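TssK C (Escherichia coli, PDB 5M2Y) serves as a baseplate component of the bacterial type VI secretion system, its C-terminal domain probably contributing to docking onto the membrane complex. Local coordinates at residues G12-H20 with M103-T113; F30-G40 with R85-L95. One frame throughout, in Å; residues are numbered along the deposited sequence.

Interaction 1: G12-H20 with M103-T113; sequences GVMWEGALH and MLDAGRCTFYT
Met-103 meets Leu-19 at the end of helix 97-106, its CB 3.8 Å from Leu-19 CD1, and one water donates to the carbonyls of both Leu-104 and Leu-19. Gly-107, with positive phi, closes the helix as C-prime of a Schellman motif. Its carbonyl O accepts from Leu-19 N at 2.8 Å, the donor standing well above the carbonyl plane, and also lies over one face of the His-20 ring. From here strand 108-112 runs antiparallel to strand 14-18. Arg-108 bends at chi3 (69°) so that NH1 reaches Glu-16 OE1 in a 3.1 Å salt bridge, the carboxylate coming at the guanidinium edge. Cys-109 and Gly-17 form a hydrogen-bonded pair, as do Phe-111 and Trp-15. On the other face, the Tyr-112 ring takes Val-13 CG2 at its edge (3.6 Å to CE1) and Met-14 SD likewise, a Met-aromatic contact. Thr-113 OG1 accepts a bond from the indole NE1 of Trp-15 at 2.9 Å, in the ring plane but somewhat bent, and shares a water with Gly-12 O. Strand 3-11 continues the sheet beyond 14-18 and strand 52-54 beyond 108-112, while Trp-15 and Cys-109 pack on strand 121-128 and Phe-111 reaches Leu-93 of strand 89-95.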
loop_
_atom_site.group_PDB
_atom_site.type_symbol
_atom_site.label_atom_id
_atom_site.label_comp_id
_atom_site.label_asym_id
_atom_site.label_seq_id
_atom_site.Cartn_x
_atom_site.Cartn_y
_atom_site.Cartn_z
ATOM N N GLY A 12 -0.409 -4.620 -14.883
ATOM C CA GLY A 12 0.058 -3.396 -15.520
ATOM C C GLY A 12 0.447 -2.371 -14.477
ATOM O O GLY A 12 1.362 -2.601 -13.694
ATOM N N VAL A 13 -0.297 -1.264 -14.442
ATOM C CA VAL A 13 -0.114 -0.163 -13.499
ATOM C C VAL A 13 -0.834 -0.386 -12.154
ATOM O O VAL A 13 -0.607 0.380 -11.221
ATOM C CB VAL A 13 -0.474 1.226 -14.103
ATOM C CG1 VAL A 13 0.507 1.622 -15.200
ATOM C CG2 VAL A 13 -1.907 1.274 -14.602
ATOM N N MET A 14 -1.700 -1.409 -12.062
ATOM C CA MET A 14 -2.448 -1.687 -10.836
ATOM C C MET A 14 -1.900 -2.845 -10.024
ATOM O O MET A 14 -1.470 -3.848 -10.583
ATOM C CB MET A 14 -3.935 -1.929 -11.127
ATOM C CG MET A 14 -4.659 -0.754 -11.770
ATOM S SD MET A 14 -4.561 0.797 -10.842
ATOM C CE MET A 14 -5.408 0.398 -9.310
ATOM N N TRP A 15 -1.908 -2.689 -8.700
ATOM C CA TRP A 15 -1.483 -3.716 -7.755
ATOM C C TRP A 15 -2.672 -4.016 -6.873
ATOM O O TRP A 15 -3.265 -3.092 -6.328
ATOM C CB TRP A 15 -0.324 -3.216 -6.902
ATOM C CG TRP A 15 0.917 -2.888 -7.687
ATOM C CD1 TRP A 15 1.194 -1.734 -8.363
ATOM C CD2 TRP A 15 2.084 -3.702 -7.809
ATOM N NE1 TRP A 15 2.434 -1.799 -8.942
ATOM C CE2 TRP A 15 3.012 -2.992 -8.610
ATOM C CE3 TRP A 15 2.438 -4.964 -7.325
ATOM C CZ2 TRP A 15 4.271 -3.495 -8.914
ATOM C CZ3 TRP A 15 3.677 -5.474 -7.646
ATOM C CH2 TRP A 15 4.582 -4.744 -8.431
ATOM N N GLU A 16 -3.050 -5.287 -6.752
ATOM C CA GLU A 16 -4.211 -5.650 -5.933
ATOM C C GLU A 16 -3.848 -6.665 -4.877
ATOM O O GLU A 16 -3.191 -7.648 -5.178
ATOM C CB GLU A 16 -5.363 -6.156 -6.821
ATOM C CG GLU A 16 -6.649 -6.420 -6.067
ATOM C CD GLU A 16 -7.872 -6.667 -6.942
ATOM O OE1 GLU A 16 -7.957 -6.118 -8.059
ATOM O OE2 GLU A 16 -8.785 -7.363 -6.455
ATOM N N GLY A 17 -4.315 -6.423 -3.659
ATOM C CA GLY A 17 -4.105 -7.297 -2.515
ATOM C C GLY A 17 -5.414 -7.726 -1.892
ATOM O O GLY A 17 -6.342 -6.927 -1.808
ATOM N N ALA A 18 -5.502 -8.998 -1.466
ATOM C CA ALA A 18 -6.695 -9.539 -0.814
ATOM C C ALA A 18 -6.558 -9.322 0.686
ATOM O O ALA A 18 -5.496 -9.593 1.251
ATOM C CB ALA A 18 -6.850 -11.026 -1.124
ATOM N N LEU A 19 -7.613 -8.790 1.315
ATOM C CA LEU A 19 -7.614 -8.506 2.748
ATOM C C LEU A 19 -8.620 -9.399 3.483
ATOM O O LEU A 19 -9.409 -8.904 4.276
ATOM C CB LEU A 19 -7.916 -7.012 2.992
ATOM C CG LEU A 19 -6.975 -5.994 2.356
ATOM C CD1 LEU A 19 -7.553 -4.593 2.498
ATOM C CD2 LEU A 19 -5.536 -6.104 2.945
ATOM N N HIS A 20 -8.579 -10.718 3.247
ATOM C CA HIS A 20 -9.552 -11.594 3.897
ATOM C C HIS A 20 -9.069 -12.191 5.214
ATOM O O HIS A 20 -9.863 -12.842 5.896
ATOM C CB HIS A 20 -10.076 -12.684 2.960
ATOM C CG HIS A 20 -10.575 -12.160 1.656
ATOM N ND1 HIS A 20 -9.941 -12.466 0.499
ATOM C CD2 HIS A 20 -11.589 -11.303 1.374
ATOM C CE1 HIS A 20 -10.600 -11.856 -0.473
ATOM N NE2 HIS A 20 -11.598 -11.137 0.008
ATOM N N MET A 103 -11.665 -0.540 2.675
ATOM C CA MET A 103 -10.779 -1.618 2.227
ATOM C C MET A 103 -11.072 -2.930 2.953
ATOM O O MET A 103 -11.169 -3.972 2.306
ATOM C CB MET A 103 -9.313 -1.231 2.412
ATOM C CG MET A 103 -8.846 -0.226 1.408
ATOM S SD MET A 103 -7.116 0.153 1.596
ATOM C CE MET A 103 -7.163 1.055 3.033
ATOM N N LEU A 104 -11.208 -2.877 4.286
ATOM C CA LEU A 104 -11.480 -4.055 5.098
ATOM C C LEU A 104 -12.850 -4.673 4.799
ATOM O O LEU A 104 -12.940 -5.893 4.685
ATOM C CB LEU A 104 -11.282 -3.760 6.590
ATOM C CG LEU A 104 -9.844 -3.405 7.014
ATOM C CD1 LEU A 104 -9.813 -2.730 8.358
ATOM C CD2 LEU A 104 -8.922 -4.642 6.979
ATOM N N ASP A 105 -13.882 -3.837 4.594
ATOM C CA ASP A 105 -15.233 -4.307 4.258
ATOM C C ASP A 105 -15.292 -4.938 2.870
ATOM O O ASP A 105 -16.010 -5.922 2.680
ATOM C CB ASP A 105 -16.263 -3.174 4.346
ATOM C CG ASP A 105 -16.650 -2.767 5.752
ATOM O OD1 ASP A 105 -16.262 -3.468 6.712
ATOM O OD2 ASP A 105 -17.365 -1.760 5.892
ATOM N N ALA A 106 -14.544 -4.374 1.905
ATOM C CA ALA A 106 -14.484 -4.888 0.541
ATOM C C ALA A 106 -13.604 -6.131 0.454
ATOM O O ALA A 106 -13.734 -6.918 -0.481
ATOM C CB ALA A 106 -13.963 -3.815 -0.393
ATOM N N GLY A 107 -12.735 -6.299 1.450
ATOM C CA GLY A 107 -11.786 -7.396 1.525
ATOM C C GLY A 107 -10.686 -7.291 0.489
ATOM O O GLY A 107 -10.124 -8.298 0.065
ATOM N N ARG A 108 -10.366 -6.033 0.104
ATOM C CA ARG A 108 -9.431 -5.737 -0.969
ATOM C C ARG A 108 -8.817 -4.349 -0.907
ATOM O O ARG A 108 -9.419 -3.410 -0.391
ATOM C CB ARG A 108 -10.234 -5.832 -2.269
ATOM C CG ARG A 108 -9.453 -5.882 -3.556
ATOM C CD ARG A 108 -10.427 -6.183 -4.668
ATOM N NE ARG A 108 -11.337 -5.087 -4.941
ATOM C CZ ARG A 108 -11.322 -4.339 -6.043
ATOM N NH1 ARG A 108 -10.424 -4.572 -6.990
ATOM N NH2 ARG A 108 -12.199 -3.370 -6.191
ATOM N N CYS A 109 -7.625 -4.227 -1.494
ATOM C CA CYS A 109 -6.983 -2.933 -1.653
ATOM C C CYS A 109 -6.292 -2.893 -3.010
ATOM O O CYS A 109 -5.874 -3.933 -3.518
ATOM C CB CYS A 109 -6.027 -2.625 -0.507
ATOM S SG CYS A 109 -4.621 -3.751 -0.396
ATOM N N THR A 110 -6.210 -1.709 -3.612
ATOM C CA THR A 110 -5.571 -1.540 -4.913
ATOM C C THR A 110 -4.691 -0.312 -4.897
ATOM O O THR A 110 -4.997 0.656 -4.209
ATOM C CB THR A 110 -6.579 -1.436 -6.067
ATOM O OG1 THR A 110 -7.306 -0.228 -5.957
ATOM C CG2 THR A 110 -7.542 -2.610 -6.147
ATOM N N PHE A 111 -3.590 -0.365 -5.649
ATOM C CA PHE A 111 -2.663 0.755 -5.767
ATOM C C PHE A 111 -2.280 0.958 -7.202
ATOM O O PHE A 111 -1.991 0.006 -7.918
ATOM C CB PHE A 111 -1.392 0.538 -4.927
ATOM C CG PHE A 111 -1.665 0.239 -3.479
ATOM C CD1 PHE A 111 -1.811 1.265 -2.557
ATOM C CD2 PHE A 111 -1.791 -1.071 -3.041
ATOM C CE1 PHE A 111 -2.084 0.977 -1.220
ATOM C CE2 PHE A 111 -2.060 -1.359 -1.711
ATOM C CZ PHE A 111 -2.198 -0.336 -0.804
ATOM N N TYR A 112 -2.282 2.212 -7.606
ATOM C CA TYR A 112 -1.885 2.615 -8.932
ATOM C C TYR A 112 -0.469 3.127 -8.833
ATOM O O TYR A 112 -0.171 3.972 -7.989
ATOM C CB TYR A 112 -2.820 3.717 -9.464
ATOM C CG TYR A 112 -2.273 4.472 -10.652
ATOM C CD1 TYR A 112 -2.089 3.837 -11.877
ATOM C CD2 TYR A 112 -1.961 5.817 -10.559
ATOM C CE1 TYR A 112 -1.588 4.522 -12.973
ATOM C CE2 TYR A 112 -1.468 6.518 -11.656
ATOM C CZ TYR A 112 -1.279 5.860 -12.858
ATOM O OH TYR A 112 -0.831 6.534 -13.966
ATOM N N THR A 113 0.394 2.617 -9.708
ATOM C CA THR A 113 1.771 3.080 -9.798
ATOM C C THR A 113 1.986 3.492 -11.248
ATOM O O THR A 113 1.967 2.622 -12.113
ATOM C CB THR A 113 2.766 2.014 -9.329
ATOM O OG1 THR A 113 2.603 0.823 -10.088
ATOM C CG2 THR A 113 2.655 1.710 -7.835
HETATM O O HOH W 1 3.214 -1.115 -12.065
HETATM O O HOH W 2 -11.238 -7.691 5.690
#

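Interaction 2: F30-G40 with R85-L95; sequences FWLSVRSSMPG and RLENQYFALDL
Arg-35 leaves the backbone with CG wedged between N and the carbonyl carbon (chi1 54°) and bends again at chi3, which brings its guanidinium obliquely alongside Asn-88; Ser-33, with OG opposite its own N (chi1 166°), presents that oxygen as acceptor to the same amide. Asn-88 thus works with both ends. Its ND2 donates to Ser-33 OG at 2.8 Å, the oxygen lying in the amide plane, while OD1 accepts from Arg-35 NE at 3.2 Å on a lone pair, a less straight bond (142°). These partners probably help to orient the amide, although Asn-88 ND2 also lies 2.9 Å from Arg-35 NH2, a close approach of two donors. Arg-35 NH2 comes within 3.3 Å of Arg-85 NE as well, a pair of like charges, and makes a long, weak ion pair with Glu-123.

Asn-88 ends a type I turn begun at Arg-85, and from it strand 89-95 runs antiparallel to strand 30-35, inside a wholly antiparallel sheet where strands 121-128 and 70-75 flank the pair. Leu-32 with Phe-91 and Val-34 with Gln-89 are hydrogen-bonded pairs, each joined by two backbone bonds.

One face of this ladder is largely apolar. Val-34 CG2 meets Phe-91 CD1 at 3.7 Å, the two side chains crossing at about a right angle, and Leu-32 CD1 touches Leu-93 CD2 at 3.8 Å; helix 40-50 lies against this side, its Phe-47 ring meeting that of Phe-91. The other face carries Trp-31, whose NE1 lies 3.6 Å from Ala-92 CB, and Tyr-90, whose CE2 approaches Ser-33 OG. A water bridges Tyr-90 OH and Ser-33 OG, and two more tie Phe-30 to the carbonyl of Leu-93.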
loop_
_atom_site.group_PDB
_atom_site.type_symbol
_atom_site.label_atom_id
_atom_site.label_comp_id
_atom_site.label_asym_id
_atom_site.label_seq_id
_atom_site.Cartn_x
_atom_site.Cartn_y
_atom_site.Cartn_z
ATOM N N PHE A 30 -0.818 -0.528 7.997
ATOM C CA PHE A 30 -0.206 -0.997 6.762
ATOM C C PHE A 30 0.997 -0.199 6.305
ATOM O O PHE A 30 1.069 1.005 6.517
ATOM C CB PHE A 30 -1.266 -1.014 5.656
ATOM C CG PHE A 30 -2.448 -1.916 5.922
ATOM C CD1 PHE A 30 -3.530 -1.469 6.665
ATOM C CD2 PHE A 30 -2.486 -3.199 5.408
ATOM C CE1 PHE A 30 -4.612 -2.296 6.915
ATOM C CE2 PHE A 30 -3.579 -4.029 5.661
ATOM C CZ PHE A 30 -4.640 -3.564 6.401
ATOM N N TRP A 31 1.938 -0.897 5.660
ATOM C CA TRP A 31 3.146 -0.309 5.088
ATOM C C TRP A 31 3.428 -0.888 3.727
ATOM O O TRP A 31 3.228 -2.080 3.494
ATOM C CB TRP A 31 4.389 -0.585 5.946
ATOM C CG TRP A 31 4.512 0.264 7.156
ATOM C CD1 TRP A 31 5.268 1.386 7.305
ATOM C CD2 TRP A 31 3.892 0.021 8.420
ATOM N NE1 TRP A 31 5.136 1.880 8.578
ATOM C CE2 TRP A 31 4.285 1.065 9.283
ATOM C CE3 TRP A 31 3.035 -0.972 8.907
ATOM C CZ2 TRP A 31 3.824 1.148 10.596
ATOM C CZ3 TRP A 31 2.585 -0.891 10.201
ATOM C CH2 TRP A 31 3.000 0.138 11.045
ATOM N N LEU A 32 3.964 -0.046 2.858
ATOM C CA LEU A 32 4.422 -0.439 1.538
ATOM C C LEU A 32 5.948 -0.446 1.507
ATOM O O LEU A 32 6.590 0.453 2.053
ATOM C CB LEU A 32 3.889 0.536 0.471
ATOM C CG LEU A 32 2.418 0.431 0.084
ATOM C CD1 LEU A 32 2.001 1.617 -0.775
ATOM C CD2 LEU A 32 2.116 -0.906 -0.613
ATOM N N SER A 33 6.513 -1.482 0.897
ATOM C CA SER A 33 7.959 -1.599 0.680
ATOM C C SER A 33 8.116 -1.475 -0.834
ATOM O O SER A 33 7.420 -2.169 -1.571
ATOM C CB SER A 33 8.489 -2.934 1.194
ATOM O OG SER A 33 9.796 -3.196 0.724
ATOM N N VAL A 34 8.912 -0.500 -1.283
ATOM C CA VAL A 34 9.030 -0.167 -2.703
ATOM C C VAL A 34 10.460 -0.217 -3.219
ATOM O O VAL A 34 11.361 0.332 -2.601
ATOM C CB VAL A 34 8.416 1.240 -2.982
ATOM C CG1 VAL A 34 8.296 1.527 -4.476
ATOM C CG2 VAL A 34 7.072 1.421 -2.280
ATOM N N ARG A 35 10.633 -0.867 -4.364
ATOM C CA ARG A 35 11.901 -0.891 -5.072
ATOM C C ARG A 35 11.607 -0.398 -6.464
ATOM O O ARG A 35 10.528 -0.637 -7.013
ATOM C CB ARG A 35 12.595 -2.255 -5.060
ATOM C CG ARG A 35 11.771 -3.411 -5.557
ATOM C CD ARG A 35 12.442 -4.728 -5.207
ATOM N NE ARG A 35 12.376 -5.019 -3.774
ATOM C CZ ARG A 35 11.395 -5.710 -3.197
ATOM N NH1 ARG A 35 10.392 -6.177 -3.922
ATOM N NH2 ARG A 35 11.419 -5.933 -1.894
ATOM N N SER A 36 12.545 0.354 -6.998
ATOM C CA SER A 36 12.383 0.940 -8.305
ATOM C C SER A 36 13.716 1.231 -8.977
ATOM O O SER A 36 14.741 1.265 -8.313
ATOM C CB SER A 36 11.574 2.219 -8.180
ATOM O OG SER A 36 11.117 2.539 -9.469
ATOM N N SER A 37 13.693 1.450 -10.303
ATOM C CA SER A 37 14.866 1.839 -11.087
ATOM C C SER A 37 15.128 3.345 -10.861
ATOM O O SER A 37 16.190 3.850 -11.199
ATOM C CB SER A 37 14.650 1.525 -12.566
ATOM O OG SER A 37 13.439 2.089 -13.039
ATOM N N MET A 38 14.149 4.050 -10.267
ATOM C CA MET A 38 14.217 5.468 -9.906
ATOM C C MET A 38 15.182 5.621 -8.721
ATOM O O MET A 38 15.138 4.796 -7.804
ATOM C CB MET A 38 12.818 5.946 -9.483
ATOM C CG MET A 38 12.691 7.414 -9.196
ATOM S SD MET A 38 11.027 7.810 -8.684
ATOM C CE MET A 38 11.018 9.459 -8.952
ATOM N N PRO A 39 16.039 6.666 -8.702
ATOM C CA PRO A 39 16.947 6.855 -7.557
ATOM C C PRO A 39 16.174 6.913 -6.229
ATOM O O PRO A 39 15.089 7.485 -6.177
ATOM C CB PRO A 39 17.618 8.194 -7.860
ATOM C CG PRO A 39 17.525 8.340 -9.342
ATOM C CD PRO A 39 16.236 7.709 -9.729
ATOM N N GLY A 40 16.716 6.266 -5.198
ATOM C CA GLY A 40 16.117 6.175 -3.868
ATOM C C GLY A 40 15.567 7.455 -3.263
ATOM O O GLY A 40 14.443 7.471 -2.758
ATOM N N ARG A 85 16.086 -4.852 2.828
ATOM C CA ARG A 85 16.404 -4.467 1.464
ATOM C C ARG A 85 17.093 -3.132 1.535
ATOM O O ARG A 85 16.456 -2.126 1.843
ATOM C CB ARG A 85 15.147 -4.337 0.602
ATOM C CG ARG A 85 14.306 -5.579 0.425
ATOM C CD ARG A 85 14.905 -6.560 -0.551
ATOM N NE ARG A 85 13.984 -7.669 -0.765
ATOM C CZ ARG A 85 13.963 -8.786 -0.048
ATOM N NH1 ARG A 85 14.840 -8.965 0.937
ATOM N NH2 ARG A 85 13.083 -9.732 -0.315
ATOM N N LEU A 86 18.399 -3.131 1.251
ATOM C CA LEU A 86 19.235 -1.941 1.252
ATOM C C LEU A 86 18.679 -0.844 0.345
ATOM O O LEU A 86 18.643 0.307 0.756
ATOM C CB LEU A 86 20.642 -2.334 0.794
ATOM C CG LEU A 86 21.705 -1.252 0.764
ATOM C CD1 LEU A 86 22.156 -0.878 2.174
ATOM C CD2 LEU A 86 22.912 -1.695 -0.042
ATOM N N GLU A 87 18.220 -1.214 -0.855
ATOM C CA GLU A 87 17.720 -0.297 -1.877
ATOM C C GLU A 87 16.223 0.048 -1.813
ATOM O O GLU A 87 15.759 0.874 -2.602
ATOM C CB GLU A 87 18.072 -0.843 -3.260
ATOM C CG GLU A 87 19.506 -0.525 -3.651
ATOM C CD GLU A 87 20.175 -1.466 -4.645
ATOM O OE1 GLU A 87 19.502 -2.031 -5.537
ATOM O OE2 GLU A 87 21.420 -1.522 -4.600
ATOM N N ASN A 88 15.478 -0.572 -0.900
ATOM C CA ASN A 88 14.048 -0.300 -0.762
ATOM C C ASN A 88 13.718 0.930 0.044
ATOM O O ASN A 88 14.478 1.363 0.914
ATOM C CB ASN A 88 13.311 -1.476 -0.181
ATOM C CG ASN A 88 13.072 -2.539 -1.197
ATOM O OD1 ASN A 88 13.866 -2.765 -2.117
ATOM N ND2 ASN A 88 11.991 -3.241 -1.041
ATOM N N GLN A 89 12.552 1.490 -0.261
ATOM C CA GLN A 89 12.001 2.640 0.429
ATOM C C GLN A 89 10.717 2.185 1.075
ATOM O O GLN A 89 9.959 1.435 0.461
ATOM C CB GLN A 89 11.730 3.767 -0.558
ATOM C CG GLN A 89 13.003 4.403 -1.112
ATOM C CD GLN A 89 13.839 5.133 -0.088
ATOM O OE1 GLN A 89 13.334 5.697 0.893
ATOM N NE2 GLN A 89 15.133 5.220 -0.346
ATOM N N TYR A 90 10.501 2.599 2.328
ATOM C CA TYR A 90 9.331 2.197 3.100
ATOM C C TYR A 90 8.385 3.346 3.330
ATOM O O TYR A 90 8.814 4.487 3.477
ATOM C CB TYR A 90 9.738 1.497 4.404
ATOM C CG TYR A 90 10.570 0.254 4.141
ATOM C CD1 TYR A 90 11.941 0.338 3.941
ATOM C CD2 TYR A 90 9.974 -0.986 4.029
ATOM C CE1 TYR A 90 12.700 -0.794 3.648
ATOM C CE2 TYR A 90 10.721 -2.124 3.736
ATOM C CZ TYR A 90 12.085 -2.024 3.549
ATOM O OH TYR A 90 12.830 -3.142 3.248
ATOM N N PHE A 91 7.090 3.044 3.280
ATOM C CA PHE A 91 6.047 4.044 3.443
ATOM C C PHE A 91 4.908 3.522 4.277
ATOM O O PHE A 91 4.494 2.388 4.107
ATOM C CB PHE A 91 5.489 4.477 2.078
ATOM C CG PHE A 91 6.512 4.963 1.081
ATOM C CD1 PHE A 91 7.187 4.072 0.265
ATOM C CD2 PHE A 91 6.804 6.317 0.960
ATOM C CE1 PHE A 91 8.165 4.524 -0.631
ATOM C CE2 PHE A 91 7.779 6.766 0.056
ATOM C CZ PHE A 91 8.456 5.867 -0.735
ATOM N N ALA A 92 4.391 4.352 5.160
ATOM C CA ALA A 92 3.227 3.992 5.945
ATOM C C ALA A 92 1.987 4.462 5.235
ATOM O O ALA A 92 2.003 5.498 4.584
ATOM C CB ALA A 92 3.290 4.661 7.302
ATOM N N LEU A 93 0.906 3.689 5.360
ATOM C CA LEU A 93 -0.383 4.116 4.850
ATOM C C LEU A 93 -1.120 4.744 6.032
ATOM O O LEU A 93 -1.466 4.060 6.990
ATOM C CB LEU A 93 -1.189 2.954 4.272
ATOM C CG LEU A 93 -0.598 2.203 3.079
ATOM C CD1 LEU A 93 -1.594 1.179 2.585
ATOM C CD2 LEU A 93 -0.204 3.154 1.937
ATOM N N ASP A 94 -1.266 6.067 5.994
ATOM C CA ASP A 94 -1.974 6.806 7.030
ATOM C C ASP A 94 -3.416 6.848 6.521
ATOM O O ASP A 94 -3.759 7.648 5.650
ATOM C CB ASP A 94 -1.380 8.215 7.223
ATOM C CG ASP A 94 -1.927 8.962 8.430
ATOM O OD1 ASP A 94 -2.892 8.476 9.047
ATOM O OD2 ASP A 94 -1.412 10.057 8.729
ATOM N N LEU A 95 -4.237 5.924 7.031
ATOM C CA LEU A 95 -5.621 5.777 6.612
ATOM C C LEU A 95 -6.617 6.506 7.491
ATOM O O LEU A 95 -6.521 6.465 8.716
ATOM C CB LEU A 95 -5.998 4.295 6.545
ATOM C CG LEU A 95 -5.095 3.359 5.703
ATOM C CD1 LEU A 95 -5.442 1.884 5.933
ATOM C CD2 LEU A 95 -5.142 3.726 4.220
HETATM O O HOH W 3 -2.583 1.679 7.723
HETATM O O HOH W 4 0.723 2.494 8.837
HETATM O O HOH W 5 11.238 -5.294 2.794
HETATM O O HOH W 6 14.894 0.806 -5.200
HETATM O O HOH W 7 16.527 -0.871 -6.911
#

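Overall arrangement
Interactions 1 and 2 are antiparallel strand pairs of the same sheet, their centres about 17 Å apart on opposite sides of the chain's centre, and 30-40 with 85-95 is nested within the loop closed by 12-20 with 103-113. Both are partly buried. They touch through apolar side chains: Phe-111 CZ packs on Leu-93 CD1 at 3.8 Å, Met-103 CE on Leu-95 CD1, and Leu-19 CD2 on Phe-30 CE2. Their side-chain polar bonds differ. Interaction 1 adds a salt bridge near the helix end and, at the other end of the strand pair, a buried indole-to-hydroxyl bond; interaction 2 adds a buried asparagine amide next to a turn. The salt bridge and the two neighbouring arginines are the more exposed part.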